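Side-chain contacts in putative capsid protein of prophage (Escherichia coli CFT073, PDB 3BQW), which probably serves as a major capsid protein, a shell-building subunit encoded by a prophage: residues 207-210 with 211-215; 219-222 with 223-227; 251-255 with 256-260; 276-279 with 280-283. All blocks are in the same frame, centred on the assembly; numbering follows the deposited sequence.

Contact 1: residues 207-210 with 211-215; sequences MIMG and AEVWR
Met-209 and Trp-214 meet in a Met-aromatic contact at the junction where strand 206-209 gives way to helix 211-218, with Gly-210 as the N-cap residue between them. The sulfur comes to the rim of the indole: Met-209 SD lies 5.4 Å from the centroid of the six-membered ring of Trp-214, 77° off the ring normal and therefore at the edge. The terminal methyl, Met-209 CE, approaches the same part of the ring obliquely, 3.9 Å from Trp-214 CE3. The chain of Met-209 is extended about CB-CG and bends at CG-SD (chi3 -98°), which turns the methyl to the indole while the earlier part of the chain stays against the valine. There Met-209 CG rests 3.8 Å from Val-213 CG1, the two side chains crossing at about a right angle.

The backbone fixes the first turn. Trp-214 N donates to Gly-210 O at 3.1 Å. On the outer side of the helix, Arg-215 grips the carboxylate of Glu-212 side-on: NE reaches OE1 of Glu-212 at 2.8 Å, almost straight, and Arg-215 NH2 meets the syn lone pair of Glu-212 OE2 at 2.7 Å, completing a salt bridge.

Beyond the pair, Tyr-227 meets the indole of Trp-214 edge-to-face, and Leu-282 packs on Val-213. The whole is a strand-to-helix connection with a glycine N-cap, in which the last strand side chain folds against the first helical turn.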
loop_
_atom_site.group_PDB
_atom_site.type_symbol
_atom_site.label_atom_id
_atom_site.label_comp_id
_atom_site.label_asym_id
_atom_site.label_seq_id
_atom_site.Cartn_x
_atom_site.Cartn_y
_atom_site.Cartn_z
ATOM N N MET A 207 -9.605 -1.681 14.227
ATOM C CA MET A 207 -10.533 -0.816 13.498
ATOM C C MET A 207 -9.747 0.376 12.928
ATOM O O MET A 207 -9.241 1.188 13.686
ATOM C CB MET A 207 -11.711 -0.352 14.368
ATOM C CG MET A 207 -12.830 0.379 13.582
ATOM S SD MET A 207 -14.395 0.767 14.431
ATOM C CE MET A 207 -13.871 1.607 15.885
ATOM N N ILE A 208 -9.619 0.415 11.595
ATOM C CA ILE A 208 -8.980 1.501 10.862
ATOM C C ILE A 208 -10.043 2.430 10.261
ATOM O O ILE A 208 -10.947 1.977 9.557
ATOM C CB ILE A 208 -8.064 0.971 9.754
ATOM C CG1 ILE A 208 -7.089 -0.073 10.333
ATOM C CG2 ILE A 208 -7.287 2.129 9.134
ATOM C CD1 ILE A 208 -6.744 -1.167 9.414
ATOM N N MET A 209 -9.939 3.726 10.586
ATOM C CA MET A 209 -11.012 4.699 10.383
ATOM C C MET A 209 -10.476 5.890 9.614
ATOM O O MET A 209 -9.411 6.384 9.934
ATOM C CB MET A 209 -11.471 5.290 11.723
ATOM C CG MET A 209 -12.111 4.367 12.661
ATOM S SD MET A 209 -12.475 5.157 14.222
ATOM C CE MET A 209 -11.075 4.591 15.128
ATOM N N GLY A 210 -11.261 6.375 8.652
ATOM C CA GLY A 210 -11.074 7.702 8.107
ATOM C C GLY A 210 -11.404 8.765 9.151
ATOM O O GLY A 210 -11.974 8.453 10.211
ATOM N N ALA A 211 -11.064 10.018 8.826
ATOM C CA ALA A 211 -11.157 11.167 9.730
ATOM C C ALA A 211 -12.563 11.508 10.155
ATOM O O ALA A 211 -12.797 11.929 11.285
ATOM C CB ALA A 211 -10.499 12.422 9.072
ATOM N N GLU A 212 -13.492 11.356 9.224
ATOM C CA GLU A 212 -14.878 11.678 9.456
ATOM C C GLU A 212 -15.472 10.632 10.387
ATOM O O GLU A 212 -16.204 10.972 11.309
ATOM C CB GLU A 212 -15.607 11.761 8.117
ATOM C CG GLU A 212 -17.123 11.939 8.185
ATOM C CD GLU A 212 -17.551 13.105 9.030
ATOM O OE1 GLU A 212 -16.803 14.109 9.094
ATOM O OE2 GLU A 212 -18.658 13.028 9.623
ATOM N N VAL A 213 -15.105 9.367 10.184
ATOM C CA VAL A 213 -15.493 8.302 11.113
ATOM C C VAL A 213 -15.021 8.582 12.543
ATOM O O VAL A 213 -15.794 8.460 13.489
ATOM C CB VAL A 213 -15.006 6.906 10.689
ATOM C CG1 VAL A 213 -15.436 5.869 11.741
ATOM C CG2 VAL A 213 -15.539 6.538 9.313
ATOM N N TRP A 214 -13.756 8.931 12.704
ATOM C CA TRP A 214 -13.222 9.203 14.031
ATOM C C TRP A 214 -13.931 10.388 14.692
ATOM O O TRP A 214 -14.324 10.290 15.834
ATOM C CB TRP A 214 -11.722 9.445 13.969
ATOM C CG TRP A 214 -11.134 9.897 15.248
ATOM C CD1 TRP A 214 -10.487 11.078 15.468
ATOM C CD2 TRP A 214 -11.141 9.200 16.509
ATOM N NE1 TRP A 214 -10.057 11.143 16.774
ATOM C CE2 TRP A 214 -10.447 10.015 17.437
ATOM C CE3 TRP A 214 -11.643 7.966 16.935
ATOM C CZ2 TRP A 214 -10.247 9.642 18.764
ATOM C CZ3 TRP A 214 -11.439 7.584 18.252
ATOM C CH2 TRP A 214 -10.750 8.429 19.162
ATOM N N ARG A 215 -14.118 11.475 13.944
ATOM C CA ARG A 215 -14.875 12.659 14.410
ATOM C C ARG A 215 -16.258 12.277 14.986
ATOM O O ARG A 215 -16.641 12.683 16.094
ATOM C CB ARG A 215 -15.014 13.658 13.238
ATOM C CG ARG A 215 -15.598 15.014 13.583
ATOM C CD ARG A 215 -16.041 15.829 12.333
ATOM N NE ARG A 215 -17.233 15.295 11.647
ATOM C CZ ARG A 215 -18.483 15.317 12.144
ATOM N NH1 ARG A 215 -18.748 15.858 13.333
ATOM N NH2 ARG A 215 -19.496 14.799 11.450
#

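Contact 2: residues 219-222 with 223-227; sequences SFKK and FRELY
Chi1 of -58° and chi2 of -54° fold the chain of Lys-222 so that it runs alongside Glu-225, whose own chain is extended beyond CG (chi2 171°). The two side chains point the same way, and Lys-222 CD lies 3.4 Å from Glu-225 OE1. Their charged ends form a salt bridge at the longer distance of 3.6 Å, between Lys-222 NZ and Glu-225 OE1. The other oxygen, Glu-225 OE2, sits against the aliphatic chain of Lys-221, 3.9 Å from its CG, so each carboxylate oxygen rests against a different lysine chain.

This is an i to i+3 ion pair on the outer side of the short helix 221-226, for which Phe-220 is the N-cap residue. Phe-220 O takes the hydrogen bond of Arg-224 N at 3.1 Å and a weak, bent one from Phe-223 N. One residue on, Glu-225 N donates to Lys-221 O at 3.1 Å. On the buried side Phe-220 CB touches Phe-223 CB at 4.0 Å, and one face of the Phe-223 ring carries Tyr-227 CB, offset toward the rim. The Phe-220 ring meets Trp-179 edge-to-face, while Arg-224 turns NE back to the carbonyl oxygen of Arg-218.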
loop_
_atom_site.group_PDB
_atom_site.type_symbol
_atom_site.label_atom_id
_atom_site.label_comp_id
_atom_site.label_asym_id
_atom_site.label_seq_id
_atom_site.Cartn_x
_atom_site.Cartn_y
_atom_site.Cartn_z
ATOM N N SER A 219 -17.820 11.896 18.946
ATOM C CA SER A 219 -18.934 12.743 19.396
ATOM C C SER A 219 -19.948 12.017 20.286
ATOM O O SER A 219 -20.795 12.659 20.899
ATOM C CB SER A 219 -19.666 13.349 18.198
ATOM O OG SER A 219 -20.412 12.372 17.491
ATOM N N PHE A 220 -19.867 10.693 20.351
ATOM C CA PHE A 220 -20.728 9.908 21.239
ATOM C C PHE A 220 -20.154 9.854 22.641
ATOM O O PHE A 220 -19.125 9.236 22.867
ATOM C CB PHE A 220 -20.887 8.472 20.745
ATOM C CG PHE A 220 -21.728 8.333 19.512
ATOM C CD1 PHE A 220 -23.111 8.385 19.592
ATOM C CD2 PHE A 220 -21.142 8.094 18.276
ATOM C CE1 PHE A 220 -23.893 8.244 18.451
ATOM C CE2 PHE A 220 -21.919 7.946 17.138
ATOM C CZ PHE A 220 -23.300 8.034 17.234
ATOM N N LYS A 221 -20.865 10.472 23.581
ATOM C CA LYS A 221 -20.572 10.379 25.020
ATOM C C LYS A 221 -20.295 8.934 25.483
ATOM O O LYS A 221 -19.410 8.693 26.303
ATOM C CB LYS A 221 -21.749 10.953 25.808
ATOM C CG LYS A 221 -21.425 11.418 27.226
ATOM C CD LYS A 221 -22.721 11.670 28.024
ATOM C CE LYS A 221 -22.466 12.533 29.263
ATOM N NZ LYS A 221 -22.313 13.994 28.949
ATOM N N LYS A 222 -21.058 7.983 24.947
ATOM C CA LYS A 222 -20.937 6.594 25.349
ATOM C C LYS A 222 -19.709 5.931 24.745
ATOM O O LYS A 222 -19.198 4.968 25.309
ATOM C CB LYS A 222 -22.211 5.808 25.003
ATOM C CG LYS A 222 -23.486 6.363 25.643
ATOM C CD LYS A 222 -23.356 6.499 27.143
ATOM C CE LYS A 222 -24.688 6.876 27.788
ATOM N NZ LYS A 222 -24.443 7.490 29.124
ATOM N N PHE A 223 -19.214 6.437 23.620
ATOM C CA PHE A 223 -17.897 6.014 23.165
ATOM C C PHE A 223 -16.805 6.546 24.104
ATOM O O PHE A 223 -15.916 5.795 24.493
ATOM C CB PHE A 223 -17.608 6.429 21.714
ATOM C CG PHE A 223 -16.156 6.389 21.377
ATOM C CD1 PHE A 223 -15.518 5.175 21.190
ATOM C CD2 PHE A 223 -15.405 7.559 21.323
ATOM C CE1 PHE A 223 -14.157 5.123 20.910
ATOM C CE2 PHE A 223 -14.037 7.517 21.032
ATOM C CZ PHE A 223 -13.420 6.300 20.832
ATOM N N ARG A 224 -16.881 7.828 24.462
ATOM C CA ARG A 224 -15.866 8.468 25.321
ATOM C C ARG A 224 -15.679 7.764 26.664
ATOM O O ARG A 224 -14.570 7.663 27.173
ATOM C CB ARG A 224 -16.242 9.912 25.605
ATOM C CG ARG A 224 -16.387 10.771 24.384
ATOM C CD ARG A 224 -16.801 12.181 24.790
ATOM N NE ARG A 224 -16.810 13.068 23.634
ATOM C CZ ARG A 224 -16.939 14.390 23.689
ATOM N NH1 ARG A 224 -17.058 15.019 24.855
ATOM N NH2 ARG A 224 -16.920 15.092 22.556
ATOM N N GLU A 225 -16.792 7.312 27.243
ATOM C CA GLU A 225 -16.791 6.593 28.520
ATOM C C GLU A 225 -16.090 5.215 28.449
ATOM O O GLU A 225 -15.598 4.723 29.465
ATOM C CB GLU A 225 -18.234 6.446 29.014
ATOM C CG GLU A 225 -18.897 7.795 29.409
ATOM C CD GLU A 225 -20.415 7.696 29.690
ATOM O OE1 GLU A 225 -21.008 6.583 29.540
ATOM O OE2 GLU A 225 -21.011 8.746 30.062
ATOM N N LEU A 226 -16.060 4.598 27.263
ATOM C CA LEU A 226 -15.408 3.287 27.060
ATOM C C LEU A 226 -14.045 3.414 26.399
ATOM O O LEU A 226 -13.237 2.487 26.454
ATOM C CB LEU A 226 -16.275 2.379 26.178
ATOM C CG LEU A 226 -17.633 1.954 26.724
ATOM C CD1 LEU A 226 -18.390 1.120 25.701
ATOM C CD2 LEU A 226 -17.462 1.204 28.039
ATOM N N TYR A 227 -13.816 4.552 25.747
ATOM C CA TYR A 227 -12.566 4.845 25.028
ATOM C C TYR A 227 -11.362 4.752 25.971
ATOM O O TYR A 227 -11.281 5.474 26.970
ATOM C CB TYR A 227 -12.669 6.246 24.374
ATOM C CG TYR A 227 -11.415 6.817 23.723
ATOM C CD1 TYR A 227 -10.476 5.998 23.103
ATOM C CD2 TYR A 227 -11.203 8.194 23.699
ATOM C CE1 TYR A 227 -9.343 6.539 22.503
ATOM C CE2 TYR A 227 -10.073 8.749 23.106
ATOM C CZ TYR A 227 -9.138 7.919 22.499
ATOM O OH TYR A 227 -8.001 8.468 21.894
#

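Contact 3: residues 251-255 with 256-260; sequences KGYLG and DLALI
The Tyr-253 ring meets Ala-258, its cross-strand partner in the beta hairpin of strands 248-254 and 257-267, obliquely. Tyr-253 CE1 lies 3.9 Å from Ala-258 CB, and the neighbouring ring atom, Tyr-253 CD1, is 3.8 Å from Ala-258 CA. This is a non-hydrogen-bonded antiparallel pair, its CA atoms 4.6 Å apart. Phe-250, earlier on the same strand, meets the tyrosine ring edge-to-face; the phenolic OH is hydrogen-bonded outside the hairpin to Glu-238 and Ser-235, which anchor its far end.

Leucines occupy the other face of the sheet. Leu-259, with CG anti to its carbonyl carbon (chi1 -55°), leans toward the turn, and its CD2 comes within 4.1 Å of Leu-254 CB. Leu-254 and Leu-257 stand beside each other as a hydrogen-bonded pair, and Ile-193 of helix 190-198 packs on both.

A type II' turn from Leu-254 to Leu-257 closes the hairpin, with Gly-255 at its first corner, where phi is positive (72°). Farther along the strands, Lys-251 N bonds to Leu-259 O, nearly straight, and Leu-259 N donates to Gly-252 O. The two bonds at the turn differ in quality: Leu-254 N reaches Leu-257 O at 2.8 Å in the carbonyl plane, whereas Leu-257 N stands well above the carbonyl plane of Leu-254 O, at 3.3 Å.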
loop_
_atom_site.group_PDB
_atom_site.type_symbol
_atom_site.label_atom_id
_atom_site.label_comp_id
_atom_site.label_asym_id
_atom_site.label_seq_id
_atom_site.Cartn_x
_atom_site.Cartn_y
_atom_site.Cartn_z
ATOM N N LYS A 251 -5.024 5.503 18.475
ATOM C CA LYS A 251 -5.902 6.181 19.417
ATOM C C LYS A 251 -6.075 5.457 20.740
ATOM O O LYS A 251 -6.424 6.091 21.735
ATOM C CB LYS A 251 -7.286 6.384 18.776
ATOM C CG LYS A 251 -7.283 7.348 17.611
ATOM C CD LYS A 251 -6.734 8.708 18.026
ATOM C CE LYS A 251 -6.801 9.663 16.896
ATOM N NZ LYS A 251 -6.171 10.948 17.199
ATOM N N GLY A 252 -5.870 4.146 20.762
ATOM C CA GLY A 252 -6.151 3.360 21.947
ATOM C C GLY A 252 -6.935 2.119 21.607
ATOM O O GLY A 252 -6.865 1.626 20.494
ATOM N N TYR A 253 -7.695 1.632 22.581
ATOM C CA TYR A 253 -8.426 0.380 22.475
ATOM C C TYR A 253 -9.871 0.545 22.917
ATOM O O TYR A 253 -10.194 1.415 23.737
ATOM C CB TYR A 253 -7.757 -0.716 23.314
ATOM C CG TYR A 253 -6.374 -1.102 22.835
ATOM C CD1 TYR A 253 -6.176 -2.208 22.002
ATOM C CD2 TYR A 253 -5.265 -0.347 23.193
ATOM C CE1 TYR A 253 -4.897 -2.561 21.557
ATOM C CE2 TYR A 253 -3.984 -0.682 22.752
ATOM C CZ TYR A 253 -3.807 -1.790 21.945
ATOM O OH TYR A 253 -2.526 -2.101 21.538
ATOM N N LEU A 254 -10.730 -0.290 22.337
ATOM C CA LEU A 254 -12.123 -0.432 22.737
ATOM C C LEU A 254 -12.297 -1.910 23.052
ATOM O O LEU A 254 -12.655 -2.698 22.195
ATOM C CB LEU A 254 -13.018 0.031 21.584
ATOM C CG LEU A 254 -14.520 0.230 21.726
ATOM C CD1 LEU A 254 -14.873 1.087 22.969
ATOM C CD2 LEU A 254 -15.061 0.881 20.420
ATOM N N GLY A 255 -11.977 -2.305 24.275
ATOM C CA GLY A 255 -11.900 -3.723 24.596
ATOM C C GLY A 255 -10.654 -4.274 23.932
ATOM O O GLY A 255 -9.576 -3.750 24.146
ATOM N N ASP A 256 -10.806 -5.311 23.106
ATOM C CA ASP A 256 -9.657 -5.895 22.393
ATOM C C ASP A 256 -9.511 -5.366 20.967
ATOM O O ASP A 256 -8.750 -5.912 20.179
ATOM C CB ASP A 256 -9.658 -7.449 22.441
ATOM C CG ASP A 256 -10.923 -8.093 21.854
ATOM O OD1 ASP A 256 -11.835 -7.369 21.360
ATOM O OD2 ASP A 256 -11.002 -9.351 21.894
ATOM N N LEU A 257 -10.202 -4.268 20.667
ATOM C CA LEU A 257 -10.198 -3.646 19.353
ATOM C C LEU A 257 -9.285 -2.433 19.340
ATOM O O LEU A 257 -9.539 -1.454 20.036
ATOM C CB LEU A 257 -11.613 -3.200 19.011
ATOM C CG LEU A 257 -11.962 -2.766 17.594
ATOM C CD1 LEU A 257 -11.792 -3.933 16.664
ATOM C CD2 LEU A 257 -13.420 -2.246 17.549
ATOM N N ALA A 258 -8.207 -2.507 18.565
ATOM C CA ALA A 258 -7.267 -1.397 18.438
ATOM C C ALA A 258 -7.872 -0.364 17.511
ATOM O O ALA A 258 -8.535 -0.718 16.530
ATOM C CB ALA A 258 -5.928 -1.870 17.891
ATOM N N LEU A 259 -7.609 0.906 17.819
ATOM C CA LEU A 259 -8.234 2.034 17.149
ATOM C C LEU A 259 -7.184 2.878 16.454
ATOM O O LEU A 259 -6.293 3.433 17.088
ATOM C CB LEU A 259 -9.011 2.898 18.151
ATOM C CG LEU A 259 -10.075 2.256 19.042
ATOM C CD1 LEU A 259 -10.455 3.266 20.139
ATOM C CD2 LEU A 259 -11.335 1.775 18.256
ATOM N N ILE A 260 -7.308 2.956 15.138
ATOM C CA ILE A 260 -6.360 3.623 14.261
ATOM C C ILE A 260 -7.150 4.569 13.347
ATOM O O ILE A 260 -8.115 4.152 12.687
ATOM C CB ILE A 260 -5.562 2.592 13.389
ATOM C CG1 ILE A 260 -4.828 1.556 14.268
ATOM C CG2 ILE A 260 -4.552 3.314 12.472
ATOM C CD1 ILE A 260 -3.939 0.531 13.461
#

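Contact 4: residues 276-279 with 280-283; sequences FLEP and DLLV
Leu-277 CD1 touches two strand residues at once, Leu-281 CB at 3.9 Å and Val-283 CG2 at 4.0 Å, with its side chain oblique to both. CG of Leu-277 is anti to its backbone N (chi1 -175°), an orientation that carries the branch from the loop across to the beginning of strand 281-285. The second branch is also used: Leu-277 CD2 lies 3.9 Å from Leu-281 O. Next to this apolar group Glu-278 contributes only the root of its side chain, Glu-278 CB being 3.8 Å from Leu-281 CD1. The carboxylate of Asp-280 turns back to the same carbon, with Asp-280 OD1 3.6 Å from Glu-278 CB.

These approaches follow from a type I beta turn, Glu-278 to Leu-281, with Pro-279 and Asp-280 at its corners. Leu-281 N donates to Glu-278 O at 3.0 Å. The turn reverses the chain and brings Leu-281 and Val-283 of strand 281-285 alongside Leu-277.

Farther out, Asp-280 OD2 makes a salt bridge to Lys-349, which ties the turn to strand 346-349. That strand also packs on Leu-281 through Lys-349 and on Val-283 through Thr-347. Helix 113-146 reaches Val-283 through Val-144 and Thr-145, and Tyr-262 of strand 257-267 packs on Leu-277.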
loop_
_atom_site.group_PDB
_atom_site.type_symbol
_atom_site.label_atom_id
_atom_site.label_comp_id
_atom_site.label_asym_id
_atom_site.label_seq_id
_atom_site.Cartn_x
_atom_site.Cartn_y
_atom_site.Cartn_z
ATOM N N PHE A 276 -6.317 7.340 0.365
ATOM C CA PHE A 276 -6.340 5.890 0.226
ATOM C C PHE A 276 -7.652 5.335 0.743
ATOM O O PHE A 276 -8.300 4.538 0.083
ATOM C CB PHE A 276 -5.200 5.271 1.031
ATOM C CG PHE A 276 -3.853 5.437 0.406
ATOM C CD1 PHE A 276 -3.550 4.807 -0.788
ATOM C CD2 PHE A 276 -2.872 6.200 1.022
ATOM C CE1 PHE A 276 -2.275 4.948 -1.350
ATOM C CE2 PHE A 276 -1.630 6.336 0.472
ATOM C CZ PHE A 276 -1.327 5.716 -0.706
ATOM N N LEU A 277 -8.011 5.755 1.947
ATOM C CA LEU A 277 -9.235 5.360 2.601
ATOM C C LEU A 277 -10.123 6.591 2.701
ATOM O O LEU A 277 -9.775 7.543 3.384
ATOM C CB LEU A 277 -8.925 4.811 3.999
ATOM C CG LEU A 277 -10.077 4.212 4.821
ATOM C CD1 LEU A 277 -10.621 2.938 4.145
ATOM C CD2 LEU A 277 -9.644 3.933 6.286
ATOM N N GLU A 278 -11.262 6.555 2.028
ATOM C CA GLU A 278 -12.203 7.640 2.079
ATOM C C GLU A 278 -12.529 7.930 3.530
ATOM O O GLU A 278 -12.658 6.998 4.351
ATOM C CB GLU A 278 -13.486 7.310 1.329
ATOM C CG GLU A 278 -13.365 7.403 -0.170
ATOM C CD GLU A 278 -12.700 8.692 -0.605
ATOM O OE1 GLU A 278 -13.174 9.784 -0.196
ATOM O OE2 GLU A 278 -11.675 8.604 -1.325
ATOM N N PRO A 279 -12.656 9.216 3.855
ATOM C CA PRO A 279 -12.745 9.623 5.244
ATOM C C PRO A 279 -13.950 9.092 5.990
ATOM O O PRO A 279 -13.895 9.034 7.205
ATOM C CB PRO A 279 -12.796 11.153 5.169
ATOM C CG PRO A 279 -12.311 11.504 3.822
ATOM C CD PRO A 279 -12.709 10.377 2.946
ATOM N N ASP A 280 -15.000 8.696 5.264
ATOM C CA ASP A 280 -16.262 8.183 5.859
ATOM C C ASP A 280 -16.317 6.653 5.962
ATOM O O ASP A 280 -17.365 6.100 6.293
ATOM C CB ASP A 280 -17.487 8.715 5.095
ATOM C CG ASP A 280 -17.548 8.228 3.660
ATOM O OD1 ASP A 280 -16.547 7.670 3.139
ATOM O OD2 ASP A 280 -18.601 8.424 3.032
ATOM N N LEU A 281 -15.176 5.999 5.716
ATOM C CA LEU A 281 -15.024 4.540 5.811
ATOM C C LEU A 281 -14.232 4.086 7.048
ATOM O O LEU A 281 -13.270 4.752 7.478
ATOM C CB LEU A 281 -14.310 3.964 4.578
ATOM C CG LEU A 281 -14.955 4.188 3.208
ATOM C CD1 LEU A 281 -14.053 3.596 2.076
ATOM C CD2 LEU A 281 -16.376 3.640 3.150
ATOM N N LEU A 282 -14.649 2.937 7.589
ATOM C CA LEU A 282 -13.909 2.223 8.640
ATOM C C LEU A 282 -13.786 0.780 8.176
ATOM O O LEU A 282 -14.695 0.245 7.510
ATOM C CB LEU A 282 -14.622 2.267 10.014
ATOM C CG LEU A 282 -15.964 1.546 10.229
ATOM C CD1 LEU A 282 -15.706 0.051 10.636
ATOM C CD2 LEU A 282 -16.902 2.263 11.256
ATOM N N VAL A 283 -12.669 0.160 8.536
ATOM C CA VAL A 283 -12.361 -1.209 8.191
ATOM C C VAL A 283 -12.120 -1.983 9.472
ATOM O O VAL A 283 -11.357 -1.558 10.332
ATOM C CB VAL A 283 -11.110 -1.297 7.308
ATOM C CG1 VAL A 283 -10.748 -2.751 7.010
ATOM C CG2 VAL A 283 -11.310 -0.531 6.012
#

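In the fold
Contacts 1, 3 and 4 share one mixed sheet, in which strand 206-209 lies between strands 257-267 and 281-285. Contact 1 therefore lies between the other two: Met-207 N pairs with Ala-258 O of contact 3 at 2.7 Å, and Ile-208 O with Val-283 N of contact 4 at 2.7 Å. Its centre is about 7 Å from that of contact 4 and about 12 Å from contact 3's. Contact 2 meets the helix of contact 1, where Trp-214 CZ3 lies 3.5 Å from Phe-223 CZ, and the hairpin of contact 3, where Tyr-227 OH probably bonds to Lys-251 O at 2.9 Å. Contact 4 touches neither contact 2 nor 3 (nearest atoms about 10 and 7 Å away).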